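CurF (PDB 5DP2) probably catalyses cyclopropane ring formation in curacin A biosynthesis, acting as an NADP-binding enoyl reductase domain of a polyketide synthase. Local coordinates at residues M141-A146 and A175-Q180; A154-G159 and F182-F187; V227-N232 and R252-G257. All coordinates share one frame; numbering follows the deposited sequence.

Overall arrangement
All three contacts belong to the Rossmann-type half of the enzyme, their centres about 12 to 13 Å apart. Contact 1 packs helix 140-153 against helix 170-181; contact 2 ties the loop after the first helix to the turn and strand start after the second; contact 3 joins two neighbouring strands of the six-stranded parallel sheet. Contacts 1 and 2 meet where Ser184 OG lies 2.8 Å from Ala179 O. The guanidinium of Arg252 in contact 3 reaches into contact 2, with NH2 2.8 Å from Ala154 O. Phe231 of contact 3 packs on Ala146 and Ala175 of contact 1. Both of these contacts touch NADP, Thr145 and Ile256 standing side by side at its nicotinamide.

Contact 1 (M141-A146 and A175-Q180); sequences MSFFTA and AVQLAQ. With NAP (NADP nicotinamide-adenine-dinucleotide phosphate), chain B.
Phe143 meets a glutamine amide at the rim of its ring: NE2 of Gln177 lies 3.7 Å from CZ of Phe143, and the ring and amide planes stand 80° apart. The two residues belong to helices 140-153 and 170-181 of the Rossmann-type nucleotide-binding domain, and the segments cross at -45° with their axes 9.6 Å apart. OE1 of Gln177 accepts from the backbone N of Lys309, and NE2 also has a hydrogen-bond partner outside the two segments; together these probably fix how the amide is turned. Apart from the ring contact the interface is small and apolar. Ala146 points its CB at the neighbouring helix, 4.0 Å from CB of Ala175 and 3.7 Å from CD1 of Leu178, and the same Leu178 methyl also reaches Phe143 CD1. Another side of helix 140-153 serves the cofactor. With OG1 of Thr145 beside its backbone N (chi1 -62°), OG1 comes within 3.4 Å of C4N of NADP, the nicotinamide carbon that carries hydride in such cofactors, and CG2 packs on the same atom. Replacing Thr145 with alanine removes both branches and would probably leave a gap beside C4N and deprive Met141 O of one donor. That oxygen is gripped from opposite faces of its carbonyl plane, by Thr145 N and by Thr145 OG1, the latter at 2.7 Å.

Contact 2 (A154-G159 and F182-F187); sequences AKVQPG and FGSEVF
Pro158 lays one face of its ring over the carbonyl oxygen of Phe182, with CG 3.6 Å from that O and the other ring atoms at similar range. Its CA, 3.5 Å from Gly183 O, makes a weak CA-H...O contact as well. Next along the chain, Gly159 N donates to Gly183 O at 2.8 Å; the bond is nearly straight at the hydrogen (170°), although the donor sits above the carbonyl plane. Gly183 closes helix 170-181 with a Schellman motif, at the point where the first beta-alpha-beta unit of the Rossmann-type fold turns from helix into strand 185-190, while 154-159 leads from helix 140-153 into the adjacent strand 161-164. Glycine suits Gly183 twice over: its phi is positive (80°), and a CB would come tight against Pro158 CB. In one of its two conformers Val156 brings CG1 to 3.6 Å from Ser184 CB and near Phe182 CB, so this touch is less certain than the rest. Ser184 turns its OG back to Ala179 O, in the last turn of the helix. Two waters complete the join: one donates to both Val156 O and Phe182 O, the other to Gly159 O and, at 2.7 Å, to Glu185 OE1.

Contact 3 (V227-N232 and R252-G257); sequences VDVIFN and RYIEIG. With NAP (NADP nicotinamide-adenine-dinucleotide phosphate), chain B.
Strands 229-232 and 252-255 run parallel, their axes 4.8 Å and 9° apart, laced by five backbone bonds that start at Arg252 N to Asp228 O and end at Ile256 N to Asn232 O. Val229 sets CG2 over the centre of the Arg252 guanidinium, 3.5 Å from CZ. The arginine chain bends at chi2 and chi3 to fold back over this methyl, while NH2 forms a salt bridge with Glu160 and a hydrogen bond to Ala154 O. On the same face Ile254 packs CD1 against Val229 CG1 at 3.7 Å and also meets the edge of the Phe231 ring. These are the fourth and fifth strands in the 3-2-1-4-5-6 order of a Rossmann-type sheet. On the other face Asn232 and Glu255 lie side by side, amide and carboxylate planes 78° apart, with Asn232 ND2 donating at 2.8 Å to the syn lone pair of Glu255 OE1. Tyr253 OH donates to the anti lone pair of Glu255 OE1 at 2.6 Å, and Gly257 N bonds to OE2, so the buried carboxylate is held at both oxygens. Beyond the strand Ile256 meets NADP: its O accepts a hydrogen bond from the carboxamide N7N at 2.9 Å, and its CD1 lies 3.2 Å from O4D of the nicotinamide ribose.

Contact 1 (M141-A146 and A175-Q180)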
loop_
_atom_site.group_PDB
_atom_site.type_symbol
_atom_site.label_atom_id
_atom_site.label_comp_id
_atom_site.label_asym_id
_atom_site.label_seq_id
_atom_site.Cartn_x
_atom_site.Cartn_y
_atom_site.Cartn_z
ATOM N N MET A 141 2.899 -3.196 1.427
ATOM C CA MET A 141 2.590 -1.788 1.411
ATOM C C MET A 141 1.255 -1.504 2.112
ATOM O O MET A 141 1.134 -0.536 2.877
ATOM C CB MET A 141 2.624 -1.247 -0.010
ATOM C CG MET A 141 2.518 0.247 -0.097
ATOM S SD MET A 141 3.797 1.215 0.704
ATOM C CE MET A 141 5.103 1.093 -0.511
ATOM N N SER A 142 0.245 -2.319 1.858
ATOM C CA SER A 142 -1.086 -2.027 2.406
ATOM C C SER A 142 -1.111 -2.145 3.941
ATOM O O SER A 142 -1.629 -1.261 4.624
ATOM C CB SER A 142 -2.139 -2.904 1.756
ATOM O OG SER A 142 -2.214 -2.698 0.358
ATOM N N PHE A 143 -0.591 -3.256 4.475
ATOM C CA PHE A 143 -0.580 -3.412 5.927
ATOM C C PHE A 143 0.407 -2.508 6.616
ATOM O O PHE A 143 0.133 -2.063 7.740
ATOM C CB PHE A 143 -0.371 -4.871 6.361
ATOM C CG PHE A 143 -1.600 -5.735 6.221
ATOM C CD1 PHE A 143 -2.515 -5.817 7.263
ATOM C CD2 PHE A 143 -1.847 -6.435 5.058
ATOM C CE1 PHE A 143 -3.636 -6.630 7.159
ATOM C CE2 PHE A 143 -2.961 -7.271 4.961
ATOM C CZ PHE A 143 -3.850 -7.364 6.019
ATOM N N PHE A 144 1.595 -2.263 6.041
ATOM C CA PHE A 144 2.541 -1.400 6.734
ATOM C C PHE A 144 1.977 0.022 6.819
ATOM O O PHE A 144 2.108 0.694 7.847
ATOM C CB PHE A 144 3.943 -1.440 6.108
ATOM C CG PHE A 144 4.751 -2.676 6.448
ATOM C CD1 PHE A 144 4.259 -3.970 6.306
ATOM C CD2 PHE A 144 6.070 -2.539 6.895
ATOM C CE1 PHE A 144 5.028 -5.080 6.599
ATOM C CE2 PHE A 144 6.846 -3.652 7.190
ATOM C CZ PHE A 144 6.330 -4.915 7.039
ATOM N N THR A 145 1.323 0.491 5.733
ATOM C CA THR A 145 0.700 1.815 5.731
ATOM C C THR A 145 -0.408 1.893 6.771
ATOM O O THR A 145 -0.475 2.829 7.572
ATOM C CB THR A 145 0.139 2.102 4.325
ATOM O OG1 THR A 145 1.206 2.127 3.368
ATOM C CG2 THR A 145 -0.557 3.449 4.253
ATOM N N ALA A 146 -1.310 0.908 6.739
ATOM C CA ALA A 146 -2.449 0.932 7.652
ATOM C C ALA A 146 -2.007 0.789 9.112
ATOM O O ALA A 146 -2.575 1.422 10.001
ATOM C CB ALA A 146 -3.455 -0.120 7.266
ATOM N N ALA A 175 -6.674 -1.757 6.482
ATOM C CA ALA A 175 -7.139 -0.925 7.584
ATOM C C ALA A 175 -8.365 -1.523 8.259
ATOM O O ALA A 175 -8.469 -1.462 9.493
ATOM C CB ALA A 175 -7.401 0.489 7.095
ATOM N N VAL A 176 -9.302 -2.093 7.498
ATOM C CA VAL A 176 -10.461 -2.729 8.136
ATOM C C VAL A 176 -9.996 -3.880 9.026
ATOM O O VAL A 176 -10.427 -4.006 10.175
ATOM C CB VAL A 176 -11.508 -3.212 7.096
ATOM C CG1 VAL A 176 -12.569 -4.062 7.776
ATOM C CG2 VAL A 176 -12.148 -2.028 6.382
ATOM N N GLN A 177 -9.134 -4.746 8.502
ATOM C CA GLN A 177 -8.667 -5.870 9.303
ATOM C C GLN A 177 -7.993 -5.377 10.577
ATOM O O GLN A 177 -8.230 -5.911 11.674
ATOM C CB GLN A 177 -7.668 -6.746 8.540
ATOM C CG GLN A 177 -8.279 -7.647 7.487
ATOM C CD GLN A 177 -7.298 -8.735 7.090
ATOM O OE1 GLN A 177 -6.653 -9.339 7.952
ATOM N NE2 GLN A 177 -7.207 -9.012 5.804
ATOM N N LEU A 178 -7.113 -4.389 10.466
ATOM C CA LEU A 178 -6.391 -3.892 11.632
ATOM C C LEU A 178 -7.315 -3.186 12.621
ATOM O O LEU A 178 -7.212 -3.395 13.838
ATOM C CB LEU A 178 -5.254 -2.958 11.194
ATOM C CG LEU A 178 -4.025 -3.693 10.705
ATOM C CD1 LEU A 178 -3.157 -2.752 9.889
ATOM C CD2 LEU A 178 -3.239 -4.257 11.873
ATOM N N ALA A 179 -8.216 -2.341 12.125
ATOM C CA ALA A 179 -9.123 -1.659 13.018
ATOM C C ALA A 179 -9.960 -2.663 13.829
ATOM O O ALA A 179 -10.185 -2.458 15.024
ATOM C CB ALA A 179 -10.010 -0.698 12.245
ATOM N N GLN A 180 -10.411 -3.723 13.175
ATOM C CA GLN A 180 -11.174 -4.725 13.931
ATOM C C GLN A 180 -10.302 -5.535 14.878
ATOM O O GLN A 180 -10.746 -5.832 15.994
ATOM C CB GLN A 180 -11.955 -5.589 12.978
ATOM C CG GLN A 180 -12.920 -4.729 12.192
ATOM C CD GLN A 180 -14.047 -5.503 11.592
ATOM O OE1 GLN A 180 -13.861 -6.574 11.018
ATOM N NE2 GLN A 180 -15.248 -4.976 11.756
HETATM P PA NAP B . -6.657 1.075 -3.847
HETATM O O1A NAP B . -6.709 -0.399 -4.052
HETATM O O2A NAP B . -7.211 1.655 -2.597
HETATM O O5B NAP B . -7.329 1.747 -5.131
HETATM C C5B NAP B . -7.746 3.119 -5.119
HETATM C C4B NAP B . -9.027 3.339 -4.343
HETATM O O4B NAP B . -9.446 4.668 -4.550
HETATM C C3B NAP B . -10.153 2.431 -4.742
HETATM O O3B NAP B . -10.474 1.602 -3.622
HETATM C C2B NAP B . -11.320 3.365 -5.115
HETATM O O2B NAP B . -12.579 3.091 -4.569
HETATM C C1B NAP B . -10.888 4.696 -4.531
HETATM N N9A NAP B . -11.269 5.857 -5.323
HETATM C C8A NAP B . -10.580 6.396 -6.388
HETATM N N7A NAP B . -11.230 7.478 -6.877
HETATM C C5A NAP B . -12.323 7.636 -6.117
HETATM C C6A NAP B . -13.404 8.567 -6.093
HETATM N N6A NAP B . -13.449 9.570 -6.992
HETATM N N1A NAP B . -14.344 8.421 -5.167
HETATM C C2A NAP B . -14.267 7.414 -4.290
HETATM N N3A NAP B . -13.309 6.487 -4.212
HETATM C C4A NAP B . -12.361 6.592 -5.130
HETATM O O3 NAP B . -5.139 1.589 -4.003
HETATM P PN NAP B . -3.923 1.508 -2.965
HETATM O O1N NAP B . -2.703 1.204 -3.744
HETATM O O2N NAP B . -4.277 0.628 -1.802
HETATM O O5D NAP B . -3.819 3.002 -2.508
HETATM C C5D NAP B . -4.900 3.572 -1.734
HETATM C C4D NAP B . -4.781 5.117 -1.735
HETATM O O4D NAP B . -3.817 5.473 -0.778
HETATM C C3D NAP B . -4.291 5.722 -3.055
HETATM O O3D NAP B . -4.825 7.049 -3.156
HETATM C C2D NAP B . -2.792 5.726 -2.891
HETATM O O2D NAP B . -2.197 6.733 -3.715
HETATM C C1D NAP B . -2.645 6.005 -1.419
HETATM N N1N NAP B . -1.522 5.419 -0.655
HETATM C C2N NAP B . -0.717 6.227 0.072
HETATM C C3N NAP B . 0.347 5.736 0.824
HETATM C C7N NAP B . 1.200 6.671 1.609
HETATM O O7N NAP B . 2.215 6.185 2.062
HETATM N N7N NAP B . 0.797 7.959 1.773
HETATM C C4N NAP B . 0.592 4.359 0.830
HETATM C C5N NAP B . -0.250 3.549 0.078
HETATM C C6N NAP B . -1.309 4.091 -0.660
HETATM P P2B NAP B . -13.544 1.918 -5.067
HETATM O O1X NAP B . -12.872 0.608 -4.677
HETATM O O2X NAP B . -14.809 2.189 -4.303
HETATM O O3X NAP B . -13.679 2.064 -6.564
#

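Contact 2 (A154-G159 and F182-F187)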
loop_
_atom_site.group_PDB
_atom_site.type_symbol
_atom_site.label_atom_id
_atom_site.label_comp_id
_atom_site.label_asym_id
_atom_site.label_seq_id
_atom_site.Cartn_x
_atom_site.Cartn_y
_atom_site.Cartn_z
ATOM N N ALA A 154 -2.245 7.240 15.037
ATOM C CA ALA A 154 -3.541 7.493 15.656
ATOM C C ALA A 154 -3.772 6.770 16.975
ATOM O O ALA A 154 -4.637 7.183 17.737
ATOM C CB ALA A 154 -4.657 7.194 14.703
ATOM N N LYS A 155 -3.077 5.657 17.197
ATOM C CA LYS A 155 -3.197 4.890 18.451
ATOM C C LYS A 155 -4.654 4.477 18.713
ATOM O O LYS A 155 -5.211 4.717 19.780
ATOM C CB LYS A 155 -2.576 5.662 19.624
ATOM C CG LYS A 155 -1.102 5.993 19.380
ATOM C CD LYS A 155 -0.469 6.760 20.511
ATOM C CE LYS A 155 0.960 7.156 20.202
ATOM N NZ LYS A 155 1.521 7.992 21.292
ATOM N N VAL A 156 -5.258 3.794 17.754
ATOM C CA VAL A 156 -6.648 3.318 17.879
ATOM C C VAL A 156 -6.800 2.429 19.127
ATOM O O VAL A 156 -5.997 1.514 19.341
ATOM C CB VAL A 156 -7.060 2.509 16.627
ATOM C CG1 VAL A 156 -8.404 1.793 16.832
ATOM C CG2 VAL A 156 -7.175 3.408 15.413
ATOM N N GLN A 157 -7.859 2.674 19.882
ATOM C CA GLN A 157 -8.185 1.954 21.101
ATOM C C GLN A 157 -9.480 1.156 20.926
ATOM O O GLN A 157 -10.354 1.538 20.141
ATOM C CB GLN A 157 -8.363 2.942 22.272
ATOM C CG GLN A 157 -7.139 3.788 22.563
ATOM C CD GLN A 157 -5.972 2.946 22.977
ATOM O OE1 GLN A 157 -6.059 2.202 23.953
ATOM N NE2 GLN A 157 -4.868 3.054 22.256
ATOM N N PRO A 158 -9.676 0.103 21.750
ATOM C CA PRO A 158 -10.930 -0.633 21.683
ATOM C C PRO A 158 -12.125 0.275 21.923
ATOM O O PRO A 158 -12.093 1.153 22.797
ATOM C CB PRO A 158 -10.781 -1.675 22.789
ATOM C CG PRO A 158 -9.296 -1.855 22.934
ATOM C CD PRO A 158 -8.712 -0.499 22.692
ATOM N N GLY A 159 -13.160 0.064 21.132
ATOM C CA GLY A 159 -14.402 0.802 21.269
ATOM C C GLY A 159 -14.489 2.091 20.471
ATOM O O GLY A 159 -15.580 2.667 20.349
ATOM N N PHE A 182 -7.874 -4.310 16.524
ATOM C CA PHE A 182 -7.704 -3.399 17.643
ATOM C C PHE A 182 -9.007 -3.157 18.405
ATOM O O PHE A 182 -8.990 -2.406 19.400
ATOM C CB PHE A 182 -7.154 -2.045 17.148
ATOM C CG PHE A 182 -5.774 -2.088 16.582
ATOM C CD1 PHE A 182 -4.779 -2.807 17.184
ATOM C CD2 PHE A 182 -5.472 -1.366 15.430
ATOM C CE1 PHE A 182 -3.513 -2.836 16.642
ATOM C CE2 PHE A 182 -4.200 -1.378 14.896
ATOM C CZ PHE A 182 -3.248 -2.140 15.500
ATOM N N GLY A 183 -10.115 -3.797 18.011
ATOM C CA GLY A 183 -11.347 -3.702 18.766
ATOM C C GLY A 183 -12.147 -2.443 18.518
ATOM O O GLY A 183 -13.010 -2.089 19.323
ATOM N N SER A 184 -11.914 -1.780 17.382
ATOM C CA SER A 184 -12.634 -0.561 17.074
ATOM C C SER A 184 -13.873 -0.873 16.214
ATOM O O SER A 184 -14.014 -1.966 15.658
ATOM C CB SER A 184 -11.713 0.477 16.471
ATOM O OG SER A 184 -11.273 0.130 15.231
ATOM N N GLU A 185 -14.788 0.115 16.174
ATOM C CA GLU A 185 -16.035 0.054 15.403
ATOM C C GLU A 185 -15.800 0.700 14.026
ATOM O O GLU A 185 -15.582 1.910 13.938
ATOM C CB GLU A 185 -17.163 0.760 16.119
ATOM C CG GLU A 185 -18.469 0.555 15.387
ATOM C CD GLU A 185 -19.671 1.222 16.019
ATOM O OE1 GLU A 185 -19.489 2.101 16.897
ATOM O OE2 GLU A 185 -20.795 0.892 15.592
ATOM N N VAL A 186 -15.823 -0.118 12.979
ATOM C CA VAL A 186 -15.535 0.349 11.631
ATOM C C VAL A 186 -16.796 0.914 10.957
ATOM O O VAL A 186 -17.840 0.258 10.906
ATOM C CB VAL A 186 -14.944 -0.790 10.763
ATOM C CG1 VAL A 186 -14.876 -0.399 9.295
ATOM C CG2 VAL A 186 -13.565 -1.161 11.274
ATOM N N PHE A 187 -16.630 2.098 10.386
ATOM C CA PHE A 187 -17.565 2.702 9.453
ATOM C C PHE A 187 -16.812 2.745 8.123
ATOM O O PHE A 187 -15.702 3.247 8.074
ATOM C CB PHE A 187 -17.929 4.118 9.899
ATOM C CG PHE A 187 -18.705 4.197 11.189
ATOM C CD1 PHE A 187 -18.122 3.905 12.416
ATOM C CD2 PHE A 187 -20.021 4.592 11.190
ATOM C CE1 PHE A 187 -18.826 3.973 13.586
ATOM C CE2 PHE A 187 -20.736 4.666 12.367
ATOM C CZ PHE A 187 -20.139 4.357 13.572
HETATM O O HOH W 1 -6.704 -1.103 20.329
HETATM O O HOH W 2 -18.290 2.437 19.348
#

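Contact 3 (V227-N232 and R252-G257)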
loop_
_atom_site.group_PDB
_atom_site.type_symbol
_atom_site.label_atom_id
_atom_site.label_comp_id
_atom_site.label_asym_id
_atom_site.label_seq_id
_atom_site.Cartn_x
_atom_site.Cartn_y
_atom_site.Cartn_z
ATOM N N VAL A 227 -16.788 10.733 14.435
ATOM C CA VAL A 227 -15.901 9.580 14.565
ATOM C C VAL A 227 -14.568 10.002 15.195
ATOM O O VAL A 227 -14.097 11.150 15.088
ATOM C CB VAL A 227 -15.669 8.874 13.216
ATOM C CG1 VAL A 227 -16.955 8.214 12.734
ATOM C CG2 VAL A 227 -15.104 9.811 12.169
ATOM N N ASP A 228 -13.948 9.047 15.879
ATOM C CA ASP A 228 -12.693 9.312 16.588
ATOM C C ASP A 228 -11.453 9.335 15.685
ATOM O O ASP A 228 -10.500 10.051 15.990
ATOM C CB ASP A 228 -12.493 8.289 17.706
ATOM C CG ASP A 228 -13.655 8.293 18.687
ATOM O OD1 ASP A 228 -13.885 9.346 19.295
ATOM O OD2 ASP A 228 -14.342 7.249 18.783
ATOM N N VAL A 229 -11.477 8.529 14.625
ATOM C CA VAL A 229 -10.345 8.395 13.713
ATOM C C VAL A 229 -10.928 8.319 12.308
ATOM O O VAL A 229 -11.909 7.603 12.072
ATOM C CB VAL A 229 -9.514 7.129 14.016
ATOM C CG1 VAL A 229 -8.349 6.972 13.048
ATOM C CG2 VAL A 229 -9.004 7.131 15.453
ATOM N N ILE A 230 -10.261 9.006 11.364
ATOM C CA ILE A 230 -10.543 8.850 9.938
ATOM C C ILE A 230 -9.252 8.383 9.261
ATOM O O ILE A 230 -8.188 8.968 9.484
ATOM C CB ILE A 230 -11.056 10.161 9.306
ATOM C CG1 ILE A 230 -12.390 10.563 9.938
ATOM C CG2 ILE A 230 -11.182 10.000 7.802
ATOM C CD1 ILE A 230 -12.912 11.912 9.496
ATOM N N PHE A 231 -9.376 7.346 8.436
ATOM C CA PHE A 231 -8.288 6.842 7.593
ATOM C C PHE A 231 -8.686 7.158 6.154
ATOM O O PHE A 231 -9.554 6.486 5.581
ATOM C CB PHE A 231 -8.113 5.339 7.827
ATOM C CG PHE A 231 -6.943 4.735 7.088
ATOM C CD1 PHE A 231 -5.680 4.724 7.656
ATOM C CD2 PHE A 231 -7.097 4.137 5.854
ATOM C CE1 PHE A 231 -4.597 4.160 6.998
ATOM C CE2 PHE A 231 -6.012 3.562 5.207
ATOM C CZ PHE A 231 -4.766 3.586 5.775
ATOM N N ASN A 232 -8.084 8.220 5.601
ATOM C CA ASN A 232 -8.525 8.770 4.327
ATOM C C ASN A 232 -7.442 8.714 3.262
ATOM O O ASN A 232 -6.261 8.883 3.552
ATOM C CB ASN A 232 -8.931 10.231 4.493
ATOM C CG ASN A 232 -9.630 10.775 3.248
ATOM O OD1 ASN A 232 -10.466 10.064 2.661
ATOM N ND2 ASN A 232 -9.290 11.987 2.830
ATOM N N ARG A 252 -8.645 12.146 15.340
ATOM C CA ARG A 252 -7.385 11.953 14.644
ATOM C C ARG A 252 -7.658 11.700 13.161
ATOM O O ARG A 252 -8.372 10.767 12.798
ATOM C CB ARG A 252 -6.568 10.833 15.277
ATOM C CG ARG A 252 -6.183 11.112 16.740
ATOM C CD ARG A 252 -7.107 10.488 17.775
ATOM N NE ARG A 252 -6.866 9.055 17.895
ATOM C CZ ARG A 252 -7.681 8.212 18.535
ATOM N NH1 ARG A 252 -8.861 8.612 18.984
ATOM N NH2 ARG A 252 -7.315 6.956 18.672
ATOM N N TYR A 253 -7.048 12.544 12.323
ATOM C CA TYR A 253 -7.237 12.531 10.874
ATOM C C TYR A 253 -5.971 12.008 10.221
ATOM O O TYR A 253 -4.967 12.725 10.186
ATOM C CB TYR A 253 -7.601 13.959 10.421
ATOM C CG TYR A 253 -7.648 14.242 8.959
ATOM C CD1 TYR A 253 -7.767 13.260 8.002
ATOM C CD2 TYR A 253 -7.484 15.570 8.516
ATOM C CE1 TYR A 253 -7.684 13.557 6.637
ATOM C CE2 TYR A 253 -7.401 15.877 7.174
ATOM C CZ TYR A 253 -7.488 14.871 6.239
ATOM O OH TYR A 253 -7.316 15.175 4.911
ATOM N N ILE A 254 -6.038 10.773 9.737
ATOM C CA ILE A 254 -4.936 10.144 9.017
ATOM C C ILE A 254 -5.164 10.380 7.534
ATOM O O ILE A 254 -6.214 10.028 6.986
ATOM C CB ILE A 254 -4.871 8.636 9.281
ATOM C CG1 ILE A 254 -4.843 8.291 10.778
ATOM C CG2 ILE A 254 -3.680 8.049 8.557
ATOM C CD1 ILE A 254 -5.251 6.854 11.004
ATOM N N GLU A 255 -4.157 10.973 6.862
ATOM C CA GLU A 255 -4.265 11.264 5.432
ATOM C C GLU A 255 -3.126 10.573 4.695
ATOM O O GLU A 255 -1.932 10.920 4.925
ATOM C CB GLU A 255 -4.258 12.772 5.168
ATOM C CG GLU A 255 -4.444 13.137 3.690
ATOM C CD GLU A 255 -5.738 12.564 3.108
ATOM O OE1 GLU A 255 -6.818 13.076 3.507
ATOM O OE2 GLU A 255 -5.697 11.619 2.299
ATOM N N ILE A 256 -3.484 9.634 3.828
ATOM C CA ILE A 256 -2.489 8.965 2.998
ATOM C C ILE A 256 -2.560 9.419 1.542
ATOM O O ILE A 256 -1.684 9.054 0.758
ATOM C CB ILE A 256 -2.534 7.426 3.117
ATOM C CG1 ILE A 256 -3.782 6.804 2.486
ATOM C CG2 ILE A 256 -2.381 7.015 4.585
ATOM C CD1 ILE A 256 -3.767 5.288 2.423
ATOM N N GLY A 257 -3.569 10.197 1.156
ATOM C CA GLY A 257 -3.519 10.783 -0.171
ATOM C C GLY A 257 -2.386 11.808 -0.209
ATOM O O GLY A 257 -2.043 12.391 0.820
HETATM P PA NAP B . -6.657 1.075 -3.847
HETATM O O1A NAP B . -6.709 -0.399 -4.052
HETATM O O2A NAP B . -7.211 1.655 -2.597
HETATM O O5B NAP B . -7.329 1.747 -5.131
HETATM C C5B NAP B . -7.746 3.119 -5.119
HETATM C C4B NAP B . -9.027 3.339 -4.343
HETATM O O4B NAP B . -9.446 4.668 -4.550
HETATM C C3B NAP B . -10.153 2.431 -4.742
HETATM O O3B NAP B . -10.474 1.602 -3.622
HETATM C C2B NAP B . -11.320 3.365 -5.115
HETATM O O2B NAP B . -12.579 3.091 -4.569
HETATM C C1B NAP B . -10.888 4.696 -4.531
HETATM N N9A NAP B . -11.269 5.857 -5.323
HETATM C C8A NAP B . -10.580 6.396 -6.388
HETATM N N7A NAP B . -11.230 7.478 -6.877
HETATM C C5A NAP B . -12.323 7.636 -6.117
HETATM C C6A NAP B . -13.404 8.567 -6.093
HETATM N N6A NAP B . -13.449 9.570 -6.992
HETATM N N1A NAP B . -14.344 8.421 -5.167
HETATM C C2A NAP B . -14.267 7.414 -4.290
HETATM N N3A NAP B . -13.309 6.487 -4.212
HETATM C C4A NAP B . -12.361 6.592 -5.130
HETATM O O3 NAP B . -5.139 1.589 -4.003
HETATM P PN NAP B . -3.923 1.508 -2.965
HETATM O O1N NAP B . -2.703 1.204 -3.744
HETATM O O2N NAP B . -4.277 0.628 -1.802
HETATM O O5D NAP B . -3.819 3.002 -2.508
HETATM C C5D NAP B . -4.900 3.572 -1.734
HETATM C C4D NAP B . -4.781 5.117 -1.735
HETATM O O4D NAP B . -3.817 5.473 -0.778
HETATM C C3D NAP B . -4.291 5.722 -3.055
HETATM O O3D NAP B . -4.825 7.049 -3.156
HETATM C C2D NAP B . -2.792 5.726 -2.891
HETATM O O2D NAP B . -2.197 6.733 -3.715
HETATM C C1D NAP B . -2.645 6.005 -1.419
HETATM N N1N NAP B . -1.522 5.419 -0.655
HETATM C C2N NAP B . -0.717 6.227 0.072
HETATM C C3N NAP B . 0.347 5.736 0.824
HETATM C C7N NAP B . 1.200 6.671 1.609
HETATM O O7N NAP B . 2.215 6.185 2.062
HETATM N N7N NAP B . 0.797 7.959 1.773
HETATM C C4N NAP B . 0.592 4.359 0.830
HETATM C C5N NAP B . -0.250 3.549 0.078
HETATM C C6N NAP B . -1.309 4.091 -0.660
HETATM P P2B NAP B . -13.544 1.918 -5.067
HETATM O O1X NAP B . -12.872 0.608 -4.677
HETATM O O2X NAP B . -14.809 2.189 -4.303
HETATM O O3X NAP B . -13.679 2.064 -6.564
#